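Local coordinates for protein 3-hydroxyacyl-CoA dehydrogenase type-2 (Mycobacterium avium, PDB 3PPI) that probably catalyses the reversible, NAD-dependent oxidation of 3-hydroxyacyl-CoA thioesters to 3-oxoacyl-CoA, as a member of the short-chain dehydrogenase/reductase family, at residues 32-37 against 96-101; 56-61 against 79-84; 102-107 against 149-154. All coordinates share one frame; numbering follows the deposited sequence.

Contact 1: 32-37 against 96-101; sequences SAIVSG and EAANQL. With MG (magnesium ion), chain F.
The backbone carbonyl of A98 is gripped by two donors. S32 OG donates to A98 O at 2.8 Å, and L101 N reaches the same oxygen, A98 O, at 2.9 Å. The two come from opposite faces of the carbonyl plane. The hydroxyl stands well above that plane, 61° out of it. The bond from L101 N closes the type I turn from A98 to L101, so the serine and the turn share one acceptor. The serine hydroxyl gets there because OG lies between the backbone N and the carbonyl carbon (chi1 57°). S32 CB, which carries the hydroxyl, lies 4.2 Å from L101 CB, at the end of the turn.

This is the Rossmann-type fold of the short-chain dehydrogenases. Strand 31-36 lies inside the parallel sheet, between strands 56-61 and 103-109, and helix 88-98 packs on one face of the sheet. The turn then leads the chain into strand 103-109. I34 lies on the same side of the strand as S32. Its CG1 branch approaches the methyl of A98, with I34 CG1 at 3.8 Å from A98 CB and CD1 little farther away. With CG1 beside the backbone N (chi1 -69°), that branch and not CG2 meets the alanine. I34 also touches V58 and A60 of the next strand, and A98 touches V58, so the alanine methyl sits in an apolar layer between helix and sheet. N99 turns its amide elsewhere: OD1 accepts from the backbone N of L104.

The other end of the strand segment leads to a metal. G37 O binds a magnesium ion at 2.6 Å, and three waters also coordinate it. G40 belongs to the same metal site.

Contact 2: 56-61 against 79-84; sequences GVVIAD and EFVSTN
F80 runs out beside I59 and on to the backbone of D61. Its CB leaves the sheet on the same face as the side chain of I59. CG lies anti to the backbone N (chi1 170°), which carries the ring forward along the strand. F80 CD1 meets I59 CG2 at 4.0 Å and lies close to I59 O as well. The two side chains cross at about a right angle. Next along the ring, F80 CE1 comes to 3.4 Å from D61 O, which approaches obliquely, and CZ at the tip is close to the same oxygen. The amide N of S82 lies over one face of the ring, offset toward the rim.

Strands 56-61 and 78-82 are parallel neighbours in the Rossmann-type sheet. Helix 64-74 makes the crossover of this beta-alpha-beta unit, and it covers I59 and F80 through A71. The backbone bonds alternate from E79 N to V57 O through to T83 N with D61 O, the latter 2.9 Å long. The D61 N to V81 O bond is weak.

On the other face V58 CG1 meets V81 CG2 at 3.9 Å. A60 CB packs 3.5 Å from T83 OG1. T83 OG1 turns back to its own segment and donates to V81 O at 2.9 Å. D61 is held at its carboxylate by the backbone N of A39 and of A63.

Contact 3: 102-107 against 149-154; sequences GRLRYA and RLVAAS
Helix 130-156 packs against strand 103-109 in the Rossmann-type fold of this dehydrogenase. The helix lies against the same side of the parallel sheet as helix 88-98. The axes of the short segments come within 8.4 Å, with 138° between their directions. A107 and L104 point from the strand toward the helix. V151 CG1 meets both, 3.8 Å from A107 CB and 4.1 Å from L104 CD2. L169 of the next strand touches A107 and V151 as well. Farther along the helix, L104 CD2 also lies 3.8 Å from S154 OG, so one leucine methyl touches V151 and S154, about one turn apart.

Where R103 is partly exposed, the contact becomes polar. R103 bends at chi2 (39°), and its guanidinium reaches the last residue of the helix segment. NH1 makes weak bonds to S154 OG and S154 O, and another to its own neighbour L104 O. S154 OG has a further weak bond from N99 ND2. The stronger bond is from R103 NH2 to S154 O, at 2.7 Å, with the donor 37° out of the carbonyl plane.

How the contacts relate
The three contacts share one parallel sheet. Strands 56-61, 31-36 and 103-109 lie side by side in it. Contacts 1 and 3 are buried and set helices against a sheet face; contact 2 joins two strands, is partly buried and includes the outermost strand 78-82. Its backbone bonds contrast with the single serine bond of contact 1 and the guanidinium bonds of contact 3. Contacts 1 and 2 touch through backbone pairs of A33 with G56 and V58. Contacts 1 and 3 meet where S32 N faces R103 O. Contacts 2 and 3 do not touch, their nearest atoms being about 6 Å apart.

Contact 1: 32-37 against 96-101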
ATOM      1  N   SER A  32      -2.300 -24.483  23.620  1.00 25.58           N
ATOM      2  CA  SER A  32      -1.588 -25.188  22.565  1.00 24.77           C
ATOM      3  C   SER A  32      -1.702 -24.456  21.229  1.00 23.43           C
ATOM      4  O   SER A  32      -2.560 -23.576  21.044  1.00 21.68           O
ATOM      5  CB  SER A  32      -2.103 -26.617  22.426  1.00 25.70           C
ATOM      6  OG  SER A  32      -3.497 -26.624  22.187  1.00 26.84           O
ATOM      7  N   ALA A  33      -0.829 -24.852  20.307  1.00 22.70           N
ATOM      8  CA  ALA A  33      -0.684 -24.217  19.010  1.00 21.74           C
ATOM      9  C   ALA A  33      -0.442 -25.280  17.941  1.00 22.32           C
ATOM     10  O   ALA A  33       0.088 -26.361  18.234  1.00 23.54           O
ATOM     11  CB  ALA A  33       0.465 -23.252  19.044  1.00 20.15           C
ATOM     12  N   ILE A  34      -0.845 -24.972  16.714  1.00 22.29           N
ATOM     13  CA  ILE A  34      -0.526 -25.795  15.535  1.00 22.49           C
ATOM     14  C   ILE A  34       0.355 -24.964  14.606  1.00 21.54           C
ATOM     15  O   ILE A  34       0.041 -23.802  14.319  1.00 21.37           O
ATOM     16  CB  ILE A  34      -1.805 -26.205  14.755  1.00 22.89           C
ATOM     17  CG1 ILE A  34      -2.644 -27.206  15.545  1.00 24.24           C
ATOM     18  CG2 ILE A  34      -1.450 -26.824  13.386  1.00 22.77           C
ATOM     19  CD1 ILE A  34      -4.089 -27.262  15.070  1.00 24.59           C
ATOM     20  N   VAL A  35       1.447 -25.542  14.128  1.00 21.13           N
ATOM     21  CA  VAL A  35       2.263 -24.876  13.119  1.00 20.12           C
ATOM     22  C   VAL A  35       2.260 -25.703  11.856  1.00 20.54           C
ATOM     23  O   VAL A  35       2.776 -26.832  11.858  1.00 21.09           O
ATOM     24  CB  VAL A  35       3.714 -24.660  13.603  1.00 20.43           C
ATOM     25  CG1 VAL A  35       4.543 -23.966  12.534  1.00 17.67           C
ATOM     26  CG2 VAL A  35       3.734 -23.838  14.910  1.00 18.81           C
ATOM     27  N   SER A  36       1.651 -25.176  10.790  1.00 20.33           N
ATOM     28  CA  SER A  36       1.714 -25.842   9.485  1.00 21.08           C
ATOM     29  C   SER A  36       3.105 -25.618   8.902  1.00 21.25           C
ATOM     30  O   SER A  36       3.726 -24.594   9.142  1.00 21.28           O
ATOM     31  CB  SER A  36       0.578 -25.402   8.533  1.00 20.68           C
ATOM     32  OG  SER A  36       0.811 -24.146   7.922  1.00 21.47           O
ATOM     33  N   GLY A  37       3.615 -26.601   8.167  1.00 22.40           N
ATOM     34  CA  GLY A  37       5.022 -26.619   7.767  1.00 22.24           C
ATOM     35  C   GLY A  37       5.993 -26.718   8.935  1.00 22.99           C
ATOM     36  O   GLY A  37       7.148 -26.285   8.831  1.00 23.54           O
ATOM     37  N   GLU A  96      -7.576 -32.015  16.928  1.00 32.68           N
ATOM     38  CA  GLU A  96      -7.859 -32.916  18.045  0.50 34.42           C
ATOM     39  C   GLU A  96      -6.577 -33.214  18.828  1.00 34.60           C
ATOM     40  O   GLU A  96      -6.596 -33.257  20.051  1.00 35.83           O
ATOM     41  CB  GLU A  96      -8.512 -34.217  17.559  0.50 35.78           C
ATOM     42  CG  GLU A  96      -9.913 -34.039  16.949  0.50 37.35           C
ATOM     43  CD  GLU A  96     -10.972 -33.618  17.969  0.50 39.81           C
ATOM     44  OE1 GLU A  96     -11.212 -34.378  18.930  0.50 43.93           O
ATOM     45  OE2 GLU A  96     -11.581 -32.538  17.799  0.50 40.31           O
ATOM     46  N   ALA A  97      -5.464 -33.407  18.124  1.00 33.73           N
ATOM     47  CA  ALA A  97      -4.172 -33.631  18.778  1.00 33.80           C
ATOM     48  C   ALA A  97      -3.740 -32.413  19.624  1.00 33.12           C
ATOM     49  O   ALA A  97      -3.361 -32.559  20.784  1.00 33.75           O
ATOM     50  CB  ALA A  97      -3.110 -33.976  17.755  1.00 33.38           C
ATOM     51  N   ALA A  98      -3.828 -31.213  19.053  1.00 31.58           N
ATOM     52  CA  ALA A  98      -3.518 -29.982  19.788  1.00 30.84           C
ATOM     53  C   ALA A  98      -4.336 -29.829  21.067  1.00 31.50           C
ATOM     54  O   ALA A  98      -3.818 -29.373  22.091  1.00 31.32           O
ATOM     55  CB  ALA A  98      -3.728 -28.753  18.889  1.00 29.20           C
ATOM     56  N   ASN A  99      -5.611 -30.209  21.007  1.00 32.22           N
ATOM     57  CA  ASN A  99      -6.506 -30.082  22.158  1.00 33.45           C
ATOM     58  C   ASN A  99      -6.276 -31.150  23.252  1.00 35.39           C
ATOM     59  O   ASN A  99      -6.903 -31.095  24.307  1.00 35.97           O
ATOM     60  CB  ASN A  99      -7.979 -30.025  21.709  1.00 33.44           C
ATOM     61  CG  ASN A  99      -8.411 -28.620  21.301  1.00 32.64           C
ATOM     62  OD1 ASN A  99      -8.200 -27.659  22.042  1.00 31.07           O
ATOM     63  ND2 ASN A  99      -9.024 -28.497  20.126  1.00 34.51           N
ATOM     64  N   GLN A 100      -5.379 -32.102  22.990  1.00 36.09           N
ATOM     65  CA  GLN A 100      -4.866 -33.009  24.025  1.00 38.13           C
ATOM     66  C   GLN A 100      -3.628 -32.420  24.700  1.00 37.22           C
ATOM     67  O   GLN A 100      -3.205 -32.900  25.738  1.00 37.61           O
ATOM     68  CB  GLN A 100      -4.481 -34.365  23.429  1.00 39.27           C
ATOM     69  CG  GLN A 100      -5.583 -35.041  22.616  1.00 42.88           C
ATOM     70  CD  GLN A 100      -6.605 -35.721  23.475  1.00 49.05           C
ATOM     71  OE1 GLN A 100      -6.783 -35.381  24.654  1.00 52.09           O
ATOM     72  NE2 GLN A 100      -7.281 -36.715  22.901  1.00 53.65           N
ATOM     73  N   LEU A 101      -3.043 -31.390  24.097  1.00 35.69           N
ATOM     74  CA  LEU A 101      -1.831 -30.776  24.628  1.00 35.55           C
ATOM     75  C   LEU A 101      -2.122 -29.494  25.406  1.00 35.77           C
ATOM     76  O   LEU A 101      -1.195 -28.823  25.830  1.00 36.36           O
ATOM     77  CB  LEU A 101      -0.848 -30.465  23.488  1.00 34.03           C
ATOM     78  CG  LEU A 101      -0.152 -31.657  22.827  1.00 33.96           C
ATOM     79  CD1 LEU A 101       0.763 -31.177  21.700  1.00 31.74           C
ATOM     80  CD2 LEU A 101       0.636 -32.468  23.849  1.00 36.26           C
TER
HETATM   81 MG    MG F 301       8.531 -26.211   6.660  1.00 58.64          MG
HETATM   82  O   HOH W   1       8.028 -23.877   7.130  1.00 21.34           O
HETATM   83  O   HOH W   2       8.399 -28.597   6.236  1.00 32.46           O
HETATM   84  O   HOH W   3       7.055 -26.252   4.937  1.00 33.07           O

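Contact 2: 56-61 against 79-84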
ATOM      1  N   GLY A  56       2.048 -26.094  24.259  1.00 27.41           N
ATOM      2  CA  GLY A  56       2.017 -27.411  23.630  1.00 27.29           C
ATOM      3  C   GLY A  56       1.903 -27.126  22.141  1.00 26.30           C
ATOM      4  O   GLY A  56       1.173 -26.215  21.754  1.00 25.58           O
ATOM      5  N   VAL A  57       2.632 -27.871  21.307  1.00 26.16           N
ATOM      6  CA  VAL A  57       2.686 -27.596  19.873  1.00 25.40           C
ATOM      7  C   VAL A  57       2.466 -28.835  19.015  1.00 26.37           C
ATOM      8  O   VAL A  57       3.043 -29.902  19.268  1.00 27.63           O
ATOM      9  CB  VAL A  57       4.023 -26.962  19.478  1.00 25.20           C
ATOM     10  CG1 VAL A  57       4.010 -26.580  18.003  1.00 24.58           C
ATOM     11  CG2 VAL A  57       4.298 -25.724  20.318  1.00 23.67           C
ATOM     12  N   VAL A  58       1.614 -28.694  18.001  1.00 26.05           N
ATOM     13  CA  VAL A  58       1.434 -29.726  17.002  1.00 25.91           C
ATOM     14  C   VAL A  58       2.225 -29.339  15.766  1.00 25.48           C
ATOM     15  O   VAL A  58       2.061 -28.241  15.228  1.00 24.16           O
ATOM     16  CB  VAL A  58      -0.029 -29.919  16.656  1.00 26.35           C
ATOM     17  CG1 VAL A  58      -0.181 -30.806  15.406  1.00 26.34           C
ATOM     18  CG2 VAL A  58      -0.753 -30.515  17.849  1.00 26.39           C
ATOM     19  N   ILE A  59       3.132 -30.226  15.370  1.00 26.17           N
ATOM     20  CA  ILE A  59       3.904 -30.086  14.156  1.00 26.14           C
ATOM     21  C   ILE A  59       3.047 -30.690  13.044  1.00 26.48           C
ATOM     22  O   ILE A  59       2.918 -31.905  12.961  1.00 27.92           O
ATOM     23  CB  ILE A  59       5.255 -30.841  14.262  1.00 26.36           C
ATOM     24  CG1 ILE A  59       6.140 -30.211  15.333  1.00 26.54           C
ATOM     25  CG2 ILE A  59       5.975 -30.864  12.922  1.00 26.67           C
ATOM     26  CD1 ILE A  59       6.979 -31.252  16.142  1.00 26.68           C
ATOM     27  N   ALA A  60       2.424 -29.835  12.244  1.00 25.72           N
ATOM     28  CA  ALA A  60       1.522 -30.240  11.173  1.00 26.12           C
ATOM     29  C   ALA A  60       2.269 -30.167   9.858  1.00 26.21           C
ATOM     30  O   ALA A  60       2.515 -29.077   9.332  1.00 25.74           O
ATOM     31  CB  ALA A  60       0.291 -29.334  11.128  1.00 24.91           C
ATOM     32  N   ASP A  61       2.633 -31.323   9.324  1.00 27.09           N
ATOM     33  CA  ASP A  61       3.466 -31.376   8.135  1.00 27.76           C
ATOM     34  C   ASP A  61       3.293 -32.734   7.441  1.00 29.03           C
ATOM     35  O   ASP A  61       2.799 -33.678   8.051  1.00 29.45           O
ATOM     36  CB  ASP A  61       4.928 -31.167   8.542  1.00 27.76           C
ATOM     37  CG  ASP A  61       5.749 -30.539   7.457  1.00 28.80           C
ATOM     38  OD1 ASP A  61       5.703 -31.069   6.323  1.00 31.51           O
ATOM     39  OD2 ASP A  61       6.437 -29.514   7.729  1.00 25.70           O
ATOM     40  N   GLU A  79       4.000 -32.768  19.443  1.00 32.74           N
ATOM     41  CA  GLU A  79       3.520 -33.938  18.708  1.00 33.80           C
ATOM     42  C   GLU A  79       3.531 -33.697  17.211  1.00 32.40           C
ATOM     43  O   GLU A  79       3.084 -32.640  16.749  1.00 30.94           O
ATOM     44  CB  GLU A  79       2.086 -34.279  19.107  1.00 34.70           C
ATOM     45  CG  GLU A  79       1.932 -34.780  20.532  1.00 38.67           C
ATOM     46  CD  GLU A  79       2.454 -36.193  20.744  1.00 42.85           C
ATOM     47  OE1 GLU A  79       2.630 -36.951  19.755  1.00 45.28           O
ATOM     48  OE2 GLU A  79       2.682 -36.544  21.925  1.00 45.64           O
ATOM     49  N   PHE A  80       3.991 -34.693  16.461  1.00 32.10           N
ATOM     50  CA  PHE A  80       3.889 -34.670  15.014  1.00 31.75           C
ATOM     51  C   PHE A  80       2.552 -35.224  14.549  1.00 31.97           C
ATOM     52  O   PHE A  80       2.183 -36.329  14.910  1.00 33.14           O
ATOM     53  CB  PHE A  80       5.001 -35.498  14.370  1.00 32.15           C
ATOM     54  CG  PHE A  80       4.797 -35.707  12.913  1.00 32.03           C
ATOM     55  CD1 PHE A  80       4.845 -34.625  12.042  1.00 30.71           C
ATOM     56  CD2 PHE A  80       4.497 -36.969  12.405  1.00 33.37           C
ATOM     57  CE1 PHE A  80       4.642 -34.796  10.706  1.00 30.13           C
ATOM     58  CE2 PHE A  80       4.282 -37.148  11.051  1.00 32.81           C
ATOM     59  CZ  PHE A  80       4.348 -36.059  10.200  1.00 32.52           C
ATOM     60  N   VAL A  81       1.820 -34.463  13.752  1.00 31.12           N
ATOM     61  CA  VAL A  81       0.656 -35.011  13.066  1.00 31.55           C
ATOM     62  C   VAL A  81       0.829 -34.810  11.562  1.00 31.09           C
ATOM     63  O   VAL A  81       1.043 -33.683  11.094  1.00 29.87           O
ATOM     64  CB  VAL A  81      -0.650 -34.361  13.552  1.00 31.24           C
ATOM     65  CG1 VAL A  81      -1.859 -34.879  12.746  1.00 31.31           C
ATOM     66  CG2 VAL A  81      -0.833 -34.604  15.054  1.00 32.01           C
ATOM     67  N   SER A  82       0.757 -35.906  10.810  1.00 31.76           N
ATOM     68  CA  SER A  82       0.860 -35.856   9.357  1.00 31.84           C
ATOM     69  C   SER A  82      -0.351 -35.110   8.829  1.00 31.09           C
ATOM     70  O   SER A  82      -1.486 -35.563   8.993  1.00 31.33           O
ATOM     71  CB  SER A  82       0.941 -37.272   8.752  1.00 33.26           C
ATOM     72  OG  SER A  82       1.024 -37.221   7.339  1.00 34.23           O
ATOM     73  N   THR A  83      -0.108 -33.946   8.228  1.00 30.33           N
ATOM     74  CA  THR A  83      -1.194 -33.038   7.834  1.00 29.44           C
ATOM     75  C   THR A  83      -1.044 -32.494   6.423  1.00 28.46           C
ATOM     76  O   THR A  83      -0.054 -31.860   6.095  1.00 27.93           O
ATOM     77  CB  THR A  83      -1.299 -31.827   8.786  1.00 28.80           C
ATOM     78  OG1 THR A  83      -1.320 -32.280  10.139  1.00 30.18           O
ATOM     79  CG2 THR A  83      -2.574 -31.026   8.496  1.00 28.04           C
ATOM     80  N   ASN A  84      -2.058 -32.752   5.608  1.00 28.60           N
ATOM     81  CA  ASN A  84      -2.230 -32.136   4.312  1.00 27.47           C
ATOM     82  C   ASN A  84      -3.171 -30.952   4.519  1.00 26.65           C
ATOM     83  O   ASN A  84      -4.355 -31.148   4.820  1.00 25.91           O
ATOM     84  CB  ASN A  84      -2.838 -33.142   3.333  1.00 28.15           C
ATOM     85  CG  ASN A  84      -2.989 -32.589   1.930  1.00 28.16           C
ATOM     86  OD1 ASN A  84      -2.981 -31.382   1.709  1.00 28.37           O
ATOM     87  ND2 ASN A  84      -3.148 -33.478   0.976  1.00 32.39           N
TER

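Contact 3: 102-107 against 149-154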
ATOM      1  N   GLY A 102      -3.396 -29.153  25.572  1.00 35.82           N
ATOM      2  CA  GLY A 102      -3.806 -27.879  26.168  1.00 35.10           C
ATOM      3  C   GLY A 102      -5.020 -27.402  25.400  1.00 34.28           C
ATOM      4  O   GLY A 102      -5.551 -28.155  24.598  1.00 34.87           O
ATOM      5  N   ARG A 103      -5.477 -26.173  25.638  1.00 32.89           N
ATOM      6  CA  ARG A 103      -6.566 -25.641  24.837  1.00 31.91           C
ATOM      7  C   ARG A 103      -5.961 -24.950  23.608  1.00 29.35           C
ATOM      8  O   ARG A 103      -5.117 -24.072  23.734  1.00 27.76           O
ATOM      9  CB  ARG A 103      -7.475 -24.677  25.633  1.00 32.59           C
ATOM     10  CG  ARG A 103      -8.772 -24.230  24.860  1.00 34.53           C
ATOM     11  CD  ARG A 103      -9.346 -25.425  24.060  1.00 39.20           C
ATOM     12  NE  ARG A 103     -10.702 -25.322  23.508  1.00 40.19           N
ATOM     13  CZ  ARG A 103     -11.009 -25.055  22.233  1.00 41.89           C
ATOM     14  NH1 ARG A 103     -10.067 -24.781  21.320  1.00 38.95           N
ATOM     15  NH2 ARG A 103     -12.295 -25.037  21.866  1.00 43.35           N
ATOM     16  N   LEU A 104      -6.378 -25.379  22.421  1.00 27.91           N
ATOM     17  CA  LEU A 104      -5.891 -24.781  21.185  1.00 25.92           C
ATOM     18  C   LEU A 104      -6.289 -23.324  21.164  1.00 24.77           C
ATOM     19  O   LEU A 104      -7.480 -23.007  21.186  1.00 25.22           O
ATOM     20  CB  LEU A 104      -6.480 -25.499  19.967  1.00 25.59           C
ATOM     21  CG  LEU A 104      -6.107 -24.941  18.593  1.00 23.10           C
ATOM     22  CD1 LEU A 104      -4.592 -24.912  18.391  1.00 20.77           C
ATOM     23  CD2 LEU A 104      -6.784 -25.782  17.521  1.00 20.88           C
ATOM     24  N   ARG A 105      -5.300 -22.436  21.133  1.00 23.51           N
ATOM     25  CA  ARG A 105      -5.592 -21.014  21.028  1.00 23.15           C
ATOM     26  C   ARG A 105      -4.858 -20.300  19.887  1.00 21.63           C
ATOM     27  O   ARG A 105      -5.204 -19.174  19.566  1.00 20.87           O
ATOM     28  CB  ARG A 105      -5.304 -20.328  22.358  1.00 23.52           C
ATOM     29  CG  ARG A 105      -6.232 -20.769  23.489  1.00 25.22           C
ATOM     30  CD  ARG A 105      -6.015 -19.883  24.737  1.00 26.98           C
ATOM     31  NE  ARG A 105      -6.919 -20.231  25.830  1.00 28.67           N
ATOM     32  CZ  ARG A 105      -8.170 -19.787  25.988  1.00 29.59           C
ATOM     33  NH1 ARG A 105      -8.725 -18.937  25.134  1.00 27.75           N
ATOM     34  NH2 ARG A 105      -8.878 -20.202  27.034  1.00 29.89           N
ATOM     35  N   TYR A 106      -3.886 -20.968  19.264  1.00 21.33           N
ATOM     36  CA  TYR A 106      -2.973 -20.337  18.322  1.00 20.47           C
ATOM     37  C   TYR A 106      -2.612 -21.232  17.148  1.00 20.50           C
ATOM     38  O   TYR A 106      -2.493 -22.437  17.296  1.00 21.37           O
ATOM     39  CB  TYR A 106      -1.682 -19.982  19.046  1.00 20.64           C
ATOM     40  CG  TYR A 106      -1.882 -19.129  20.272  1.00 19.95           C
ATOM     41  CD1 TYR A 106      -2.199 -17.791  20.147  1.00 19.55           C
ATOM     42  CD2 TYR A 106      -1.780 -19.666  21.551  1.00 21.25           C
ATOM     43  CE1 TYR A 106      -2.388 -16.992  21.251  1.00 21.54           C
ATOM     44  CE2 TYR A 106      -1.972 -18.876  22.674  1.00 22.46           C
ATOM     45  CZ  TYR A 106      -2.277 -17.532  22.510  1.00 22.38           C
ATOM     46  OH  TYR A 106      -2.480 -16.718  23.578  1.00 24.30           O
ATOM     47  N   ALA A 107      -2.413 -20.629  15.980  1.00 19.66           N
ATOM     48  CA  ALA A 107      -1.853 -21.348  14.845  1.00 19.19           C
ATOM     49  C   ALA A 107      -0.931 -20.415  14.074  1.00 18.54           C
ATOM     50  O   ALA A 107      -1.183 -19.211  13.991  1.00 18.07           O
ATOM     51  CB  ALA A 107      -2.958 -21.886  13.944  1.00 18.48           C
ATOM     52  N   ARG A 149      -9.928 -21.595   8.727  1.00 18.14           N
ATOM     53  CA  ARG A 149     -11.333 -21.736   9.025  1.00 18.60           C
ATOM     54  C   ARG A 149     -11.562 -22.794  10.109  1.00 19.49           C
ATOM     55  O   ARG A 149     -12.342 -22.574  11.032  1.00 19.72           O
ATOM     56  CB  ARG A 149     -12.161 -21.995   7.758  1.00 19.00           C
ATOM     57  CG  ARG A 149     -12.142 -23.402   7.261  1.00 19.71           C
ATOM     58  CD  ARG A 149     -12.686 -23.575   5.826  1.00 20.25           C
ATOM     59  NE  ARG A 149     -12.518 -24.995   5.502  1.00 19.25           N
ATOM     60  CZ  ARG A 149     -13.374 -25.964   5.814  1.00 20.10           C
ATOM     61  NH1 ARG A 149     -14.546 -25.701   6.388  1.00 20.66           N
ATOM     62  NH2 ARG A 149     -13.054 -27.222   5.546  1.00 20.66           N
ATOM     63  N   LEU A 150     -10.843 -23.906  10.023  1.00 19.41           N
ATOM     64  CA  LEU A 150     -11.034 -25.017  10.947  1.00 20.74           C
ATOM     65  C   LEU A 150     -10.436 -24.712  12.329  1.00 21.10           C
ATOM     66  O   LEU A 150     -11.075 -24.976  13.372  1.00 21.09           O
ATOM     67  CB  LEU A 150     -10.447 -26.308  10.346  1.00 21.31           C
ATOM     68  CG  LEU A 150     -11.148 -26.786   9.065  1.00 20.01           C
ATOM     69  CD1 LEU A 150     -10.359 -27.888   8.318  1.00 19.01           C
ATOM     70  CD2 LEU A 150     -12.569 -27.281   9.399  1.00 22.46           C
ATOM     71  N   VAL A 151      -9.244 -24.116  12.344  1.00 20.14           N
ATOM     72  CA  VAL A 151      -8.601 -23.753  13.613  1.00 20.58           C
ATOM     73  C   VAL A 151      -9.386 -22.603  14.275  1.00 20.26           C
ATOM     74  O   VAL A 151      -9.601 -22.615  15.486  1.00 20.75           O
ATOM     75  CB  VAL A 151      -7.108 -23.375  13.423  1.00 20.32           C
ATOM     76  CG1 VAL A 151      -6.529 -22.776  14.713  1.00 22.42           C
ATOM     77  CG2 VAL A 151      -6.294 -24.599  12.979  1.00 20.34           C
ATOM     78  N   ALA A 152      -9.839 -21.628  13.489  1.00 19.26           N
ATOM     79  CA  ALA A 152     -10.618 -20.525  14.066  1.00 19.52           C
ATOM     80  C   ALA A 152     -11.908 -21.027  14.707  1.00 20.12           C
ATOM     81  O   ALA A 152     -12.269 -20.578  15.786  1.00 20.98           O
ATOM     82  CB  ALA A 152     -10.924 -19.440  13.040  1.00 17.88           C
ATOM     83  N   ALA A 153     -12.592 -21.966  14.061  1.00 20.89           N
ATOM     84  CA  ALA A 153     -13.807 -22.550  14.640  1.00 21.54           C
ATOM     85  C   ALA A 153     -13.562 -23.231  16.010  1.00 22.38           C
ATOM     86  O   ALA A 153     -14.397 -23.127  16.925  1.00 22.88           O
ATOM     87  CB  ALA A 153     -14.459 -23.522  13.650  1.00 21.25           C
ATOM     88  N   SER A 154     -12.436 -23.923  16.150  1.00 21.94           N
ATOM     89  CA  SER A 154     -12.066 -24.526  17.430  1.00 22.64           C
ATOM     90  C   SER A 154     -11.764 -23.468  18.499  1.00 22.26           C
ATOM     91  O   SER A 154     -12.297 -23.511  19.618  1.00 21.72           O
ATOM     92  CB  SER A 154     -10.854 -25.432  17.238  1.00 23.09           C
ATOM     93  OG  SER A 154     -10.486 -26.038  18.467  1.00 25.06           O
TER